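Local coordinates for N-terminal acetyltransferase-like protein (Chaetomium thermophilum, PDB 5NNP) that probably serves as the helical-repeat auxiliary subunit of an N-terminal acetyltransferase A complex, at residues A448-L453 / L490-E495; E495-R500 / L507-T512. All blocks are in the same frame, centred on the assembly; numbering follows the deposited sequence.

Overall arrangement
Helix 487-499 is shared by the two contacts, meeting helix 442-454 in contact 1 and helix 503-523 in contact 2, with centres about 10 Å apart. It illustrates how a helical-repeat protein is built: each helix offers different faces to its neighbours. Contact 1 is the more buried, a nearly parallel pairing in which a leucine packs against the CB of one acid and a carboxylate oxygen of the next; at its margin a lysine holds a phosphate ion, probably from the crystallisation liquor. Contact 2, antiparallel and only partly buried, works instead through a tyrosine-glutamine hydrogen bond and a water bridge. A salt bridge from D493 OD2 to R509 NE, 2.6 Å long, ties the two together.

Contact 1. Residues A448-L453 / L490-E495. With PO4 (phosphate ion), chain U.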
loop_
_atom_site.group_PDB
_atom_site.type_symbol
_atom_site.label_atom_id
_atom_site.label_comp_id
_atom_site.label_asym_id
_atom_site.label_seq_id
_atom_site.Cartn_x
_atom_site.Cartn_y
_atom_site.Cartn_z
ATOM N N ALA A 448 22.883 -0.709 7.739
ATOM C CA ALA A 448 24.070 0.066 8.063
ATOM C C ALA A 448 23.795 1.544 7.811
ATOM O O ALA A 448 24.044 2.389 8.672
ATOM C CB ALA A 448 25.283 -0.426 7.250
ATOM N N ALA A 449 23.248 1.854 6.643
ATOM C CA ALA A 449 22.868 3.232 6.335
ATOM C C ALA A 449 21.933 3.832 7.396
ATOM O O ALA A 449 22.090 4.983 7.790
ATOM C CB ALA A 449 22.220 3.301 4.969
ATOM N N LYS A 450 20.964 3.049 7.850
ATOM C CA LYS A 450 20.001 3.516 8.832
ATOM C C LYS A 450 20.714 3.841 10.127
ATOM O O LYS A 450 20.528 4.922 10.705
ATOM C CB LYS A 450 18.912 2.470 9.074
ATOM C CG LYS A 450 17.910 2.847 10.165
ATOM C CD LYS A 450 17.039 1.653 10.541
ATOM C CE LYS A 450 16.047 1.984 11.651
ATOM N NZ LYS A 450 15.032 0.902 11.805
ATOM N N TYR A 451 21.543 2.902 10.577
ATOM C CA TYR A 451 22.332 3.106 11.788
ATOM C C TYR A 451 23.249 4.335 11.694
ATOM O O TYR A 451 23.429 5.061 12.666
ATOM C CB TYR A 451 23.132 1.843 12.109
ATOM C CG TYR A 451 22.324 0.887 12.952
ATOM C CD1 TYR A 451 21.017 0.583 12.610
ATOM C CD2 TYR A 451 22.849 0.319 14.106
ATOM C CE1 TYR A 451 20.256 -0.264 13.379
ATOM C CE2 TYR A 451 22.090 -0.539 14.883
ATOM C CZ TYR A 451 20.794 -0.820 14.516
ATOM O OH TYR A 451 20.028 -1.665 15.283
ATOM N N GLN A 452 23.793 4.592 10.518
ATOM C CA GLN A 452 24.622 5.767 10.335
ATOM C C GLN A 452 23.793 7.052 10.438
ATOM O O GLN A 452 24.223 8.027 11.075
ATOM C CB GLN A 452 25.368 5.667 9.004
ATOM C CG GLN A 452 26.460 4.585 9.037
ATOM C CD GLN A 452 26.997 4.200 7.667
ATOM O OE1 GLN A 452 26.446 4.596 6.636
ATOM N NE2 GLN A 452 28.083 3.421 7.649
ATOM N N LEU A 453 22.602 7.049 9.835
ATOM C CA LEU A 453 21.674 8.167 9.991
ATOM C C LEU A 453 21.241 8.329 11.449
ATOM O O LEU A 453 21.101 9.443 11.941
ATOM C CB LEU A 453 20.445 7.987 9.099
ATOM C CG LEU A 453 20.697 7.996 7.592
ATOM C CD1 LEU A 453 19.423 7.669 6.863
ATOM C CD2 LEU A 453 21.223 9.341 7.142
ATOM N N LEU A 490 14.233 8.491 2.938
ATOM C CA LEU A 490 13.910 9.914 2.881
ATOM C C LEU A 490 13.492 10.430 4.259
ATOM O O LEU A 490 13.941 11.495 4.686
ATOM C CB LEU A 490 12.812 10.185 1.853
ATOM C CG LEU A 490 13.165 10.022 0.366
ATOM C CD1 LEU A 490 11.936 10.235 -0.514
ATOM C CD2 LEU A 490 14.265 10.960 -0.052
ATOM N N THR A 491 12.662 9.666 4.965
ATOM C CA THR A 491 12.207 10.087 6.291
ATOM C C THR A 491 13.370 10.120 7.285
ATOM O O THR A 491 13.567 11.115 7.985
ATOM C CB THR A 491 11.102 9.171 6.838
ATOM O OG1 THR A 491 10.061 9.038 5.867
ATOM C CG2 THR A 491 10.512 9.755 8.104
ATOM N N GLU A 492 14.132 9.028 7.339
ATOM C CA GLU A 492 15.300 8.938 8.213
ATOM C C GLU A 492 16.317 10.039 7.928
ATOM O O GLU A 492 16.857 10.661 8.837
ATOM C CB GLU A 492 15.963 7.569 8.057
ATOM C CG GLU A 492 15.224 6.446 8.757
ATOM C CD GLU A 492 15.261 6.585 10.259
ATOM O OE1 GLU A 492 14.413 5.983 10.933
ATOM O OE2 GLU A 492 16.154 7.289 10.782
ATOM N N ASP A 493 16.581 10.274 6.649
ATOM C CA ASP A 493 17.506 11.320 6.240
ATOM C C ASP A 493 17.038 12.685 6.738
ATOM O O ASP A 493 17.845 13.507 7.166
ATOM C CB ASP A 493 17.656 11.338 4.721
ATOM C CG ASP A 493 18.826 12.185 4.257
ATOM O OD1 ASP A 493 19.902 12.131 4.891
ATOM O OD2 ASP A 493 18.675 12.902 3.247
ATOM N N GLY A 494 15.732 12.919 6.674
ATOM C CA GLY A 494 15.163 14.179 7.106
ATOM C C GLY A 494 15.307 14.381 8.601
ATOM O O GLY A 494 15.771 15.429 9.050
ATOM N N GLU A 495 14.917 13.370 9.371
ATOM C CA GLU A 495 14.987 13.440 10.817
ATOM C C GLU A 495 16.427 13.671 11.272
ATOM O O GLU A 495 16.681 14.449 12.201
ATOM C CB GLU A 495 14.392 12.170 11.434
ATOM C CG GLU A 495 12.906 12.012 11.128
ATOM C CD GLU A 495 12.275 10.772 11.732
ATOM O OE1 GLU A 495 12.996 9.898 12.254
ATOM O OE2 GLU A 495 11.038 10.670 11.690
HETATM P P PO4 U . 16.519 -2.128 14.037
HETATM O O1 PO4 U . 17.911 -1.954 14.589
HETATM O O2 PO4 U . 15.531 -1.671 15.088
HETATM O O3 PO4 U . 16.333 -1.291 12.789
HETATM O O4 PO4 U . 16.307 -3.584 13.694
#
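L453 meets E492 and D493 where helices 442-454 and 487-499 run side by side, their local axes 9.9 Å apart and inclined by 21°. This is the tight part of the contact. The leucine points toward the other helix and divides its two methyl groups between consecutive residues: CD1 lies against E492 CB at 3.7 Å, while CD2 comes to 3.8 Å from D493 OD1. With L453 CG anti to its carbonyl carbon (chi1 -64°), the fork of the side chain reaches the backbone turn between the two acids, and the CA atoms of L453 and D493 are 6.4 Å apart. The carboxylates spend their charge elsewhere. E492, bent at chi2, turns its acid to R558 and R454 in salt bridges, and D493 is held by R509 through OD2 and by N458 through OD1, so the leucine packs beside charges that are already answered.

The K450 side is looser. Its extended chain passes E492, with CE 4.4 Å from E492 OE1; the amino nitrogen NZ stays 5.2 Å from the same oxygen, too distant for a close ion pair, though the opposite charges may still attract. NZ instead donates a hydrogen bond of 2.7 Å to O3 of a phosphate ion, probably taken from the crystallisation liquor and also bound by R416. The placing of this ion against Y451 is doubtful. K450 is partly exposed, in contrast to the buried L453, E492 and D493. Near-parallel helices separated by two others, 458-465 and 476-483, stack here as in the helical repeats of TPR-like proteins, consistent with the family of N-terminal acetyltransferase A auxiliary subunits.

Contact 2. Residues E495-R500 / L507-T512; sequences EAWQRR and LKRYHT
Helices 487-499 and 503-523 pack antiparallel, their local axes 9.6 Å apart and their directions 159° apart, as expected of neighbours joined by a short turn. Y510 spans the gap. Its hydroxyl donates a hydrogen bond of 2.7 Å to Q498 OE1, which sits at the edge of the phenol ring and in its plane. The hydroxyl approaches at a C=O...O angle of 145°, tilted out of the amide plane, while amide and ring planes stand 78° apart. Q498 CG lies anti to the backbone N, and the extended chain beyond it carries the amide oxygen across to the phenol. On the other flank, the same hydroxyl rests 3.5 Å from E495 CG, the carboxylate of that glutamate being drawn off to R558. A phenylalanine in place of Y510 would probably leave Q498 OE1 without its hydroxyl donor and its amide freer to turn.

A second, wetter link joins W497 to R509. The indole NE1 of W497 and the guanidinium NH2 of R509, held by D493 as well, are 4.2 Å apart and both donate to one water, which lies in the plane and at the edge of each group. The chemistry therefore implies a pairing set by direction as much as by fit: one direct hydrogen bond and one water shared by two donors join the antiparallel helices of this hairpin.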
loop_
_atom_site.group_PDB
_atom_site.type_symbol
_atom_site.label_atom_id
_atom_site.label_comp_id
_atom_site.label_asym_id
_atom_site.label_seq_id
_atom_site.Cartn_x
_atom_site.Cartn_y
_atom_site.Cartn_z
ATOM N N GLU A 495 14.917 13.370 9.371
ATOM C CA GLU A 495 14.987 13.440 10.817
ATOM C C GLU A 495 16.427 13.671 11.272
ATOM O O GLU A 495 16.681 14.449 12.201
ATOM C CB GLU A 495 14.392 12.170 11.434
ATOM C CG GLU A 495 12.906 12.012 11.128
ATOM C CD GLU A 495 12.275 10.772 11.732
ATOM O OE1 GLU A 495 12.996 9.898 12.254
ATOM O OE2 GLU A 495 11.038 10.670 11.690
ATOM N N ALA A 496 17.371 13.026 10.594
ATOM C CA ALA A 496 18.793 13.240 10.870
ATOM C C ALA A 496 19.242 14.688 10.612
ATOM O O ALA A 496 19.908 15.304 11.451
ATOM C CB ALA A 496 19.623 12.288 10.044
ATOM N N TRP A 497 18.897 15.214 9.438
ATOM C CA TRP A 497 19.210 16.594 9.084
ATOM C C TRP A 497 18.566 17.572 10.063
ATOM O O TRP A 497 19.154 18.602 10.406
ATOM C CB TRP A 497 18.751 16.914 7.655
ATOM C CG TRP A 497 19.707 16.444 6.608
ATOM C CD1 TRP A 497 19.448 15.569 5.593
ATOM C CD2 TRP A 497 21.090 16.811 6.481
ATOM N NE1 TRP A 497 20.585 15.371 4.839
ATOM C CE2 TRP A 497 21.602 16.123 5.364
ATOM C CE3 TRP A 497 21.937 17.660 7.197
ATOM C CZ2 TRP A 497 22.930 16.256 4.950
ATOM C CZ3 TRP A 497 23.260 17.789 6.784
ATOM C CH2 TRP A 497 23.744 17.090 5.674
ATOM N N GLN A 498 17.353 17.253 10.503
ATOM C CA GLN A 498 16.669 18.089 11.476
ATOM C C GLN A 498 17.452 18.091 12.775
ATOM O O GLN A 498 17.633 19.137 13.378
ATOM C CB GLN A 498 15.241 17.604 11.705
ATOM C CG GLN A 498 14.395 18.501 12.571
ATOM C CD GLN A 498 12.925 18.109 12.522
ATOM O OE1 GLN A 498 12.436 17.573 11.518
ATOM N NE2 GLN A 498 12.216 18.359 13.610
ATOM N N ARG A 499 17.944 16.922 13.180
ATOM C CA ARG A 499 18.729 16.795 14.404
ATOM C C ARG A 499 20.030 17.582 14.346
ATOM O O ARG A 499 20.596 17.939 15.382
ATOM C CB ARG A 499 19.049 15.328 14.698
ATOM C CG ARG A 499 17.889 14.528 15.249
ATOM C CD ARG A 499 18.364 13.218 15.850
ATOM N NE ARG A 499 18.917 12.300 14.854
ATOM C CZ ARG A 499 18.188 11.481 14.101
ATOM N NH1 ARG A 499 16.868 11.475 14.223
ATOM N NH2 ARG A 499 18.775 10.674 13.225
ATOM N N ARG A 500 20.515 17.834 13.137
ATOM C CA ARG A 500 21.766 18.558 12.968
ATOM C C ARG A 500 21.506 20.045 12.832
ATOM O O ARG A 500 22.437 20.853 12.758
ATOM C CB ARG A 500 22.525 18.036 11.756
ATOM C CG ARG A 500 22.997 16.621 11.921
ATOM C CD ARG A 500 23.456 16.042 10.599
ATOM N NE ARG A 500 24.597 16.758 10.039
ATOM C CZ ARG A 500 25.368 16.276 9.071
ATOM N NH1 ARG A 500 25.118 15.076 8.566
ATOM N NH2 ARG A 500 26.389 16.980 8.608
ATOM N N LEU A 507 13.076 19.829 5.737
ATOM C CA LEU A 507 11.781 20.124 5.122
ATOM C C LEU A 507 11.705 19.548 3.703
ATOM O O LEU A 507 10.672 18.997 3.291
ATOM C CB LEU A 507 11.515 21.635 5.098
ATOM C CG LEU A 507 11.133 22.349 6.401
ATOM C CD1 LEU A 507 11.092 23.832 6.174
ATOM C CD2 LEU A 507 9.800 21.878 6.936
ATOM N N LYS A 508 12.809 19.674 2.969
ATOM C CA LYS A 508 12.864 19.195 1.596
ATOM C C LYS A 508 12.516 17.709 1.547
ATOM O O LYS A 508 11.724 17.277 0.707
ATOM C CB LYS A 508 14.240 19.452 0.989
ATOM C CG LYS A 508 14.366 19.048 -0.470
ATOM C CD LYS A 508 13.359 19.790 -1.326
ATOM C CE LYS A 508 13.622 19.585 -2.812
ATOM N NZ LYS A 508 12.790 20.490 -3.659
ATOM N N ARG A 509 13.088 16.939 2.469
ATOM C CA ARG A 509 12.808 15.501 2.553
ATOM C C ARG A 509 11.341 15.217 2.864
ATOM O O ARG A 509 10.699 14.421 2.167
ATOM C CB ARG A 509 13.688 14.843 3.612
ATOM C CG ARG A 509 15.170 15.007 3.353
ATOM C CD ARG A 509 15.586 14.211 2.119
ATOM N NE ARG A 509 17.013 14.363 1.876
ATOM C CZ ARG A 509 17.546 15.307 1.108
ATOM N NH1 ARG A 509 16.772 16.181 0.495
ATOM N NH2 ARG A 509 18.862 15.379 0.958
ATOM N N TYR A 510 10.821 15.850 3.918
ATOM C CA TYR A 510 9.418 15.673 4.295
ATOM C C TYR A 510 8.494 16.047 3.120
ATOM O O TYR A 510 7.527 15.331 2.816
ATOM C CB TYR A 510 9.072 16.499 5.542
ATOM C CG TYR A 510 9.960 16.198 6.737
ATOM C CD1 TYR A 510 10.463 14.918 6.942
ATOM C CD2 TYR A 510 10.315 17.197 7.646
ATOM C CE1 TYR A 510 11.278 14.628 8.018
ATOM C CE2 TYR A 510 11.134 16.917 8.729
ATOM C CZ TYR A 510 11.614 15.628 8.913
ATOM O OH TYR A 510 12.438 15.332 9.986
ATOM N N HIS A 511 8.807 17.148 2.441
ATOM C CA HIS A 511 8.042 17.516 1.258
ATOM C C HIS A 511 8.127 16.449 0.161
ATOM O O HIS A 511 7.153 16.205 -0.550
ATOM C CB HIS A 511 8.499 18.870 0.722
ATOM C CG HIS A 511 7.845 20.026 1.405
ATOM N ND1 HIS A 511 6.864 20.785 0.807
ATOM C CD2 HIS A 511 8.014 20.537 2.646
ATOM C CE1 HIS A 511 6.465 21.722 1.646
ATOM N NE2 HIS A 511 7.146 21.592 2.770
ATOM N N THR A 512 9.278 15.803 0.029
ATOM C CA THR A 512 9.422 14.767 -0.984
ATOM C C THR A 512 8.529 13.552 -0.707
ATOM O O THR A 512 7.921 13.005 -1.627
ATOM C CB THR A 512 10.892 14.340 -1.112
ATOM O OG1 THR A 512 11.631 15.441 -1.637
ATOM C CG2 THR A 512 11.060 13.154 -2.049
HETATM O O HOH W 1 21.365 13.955 2.121
#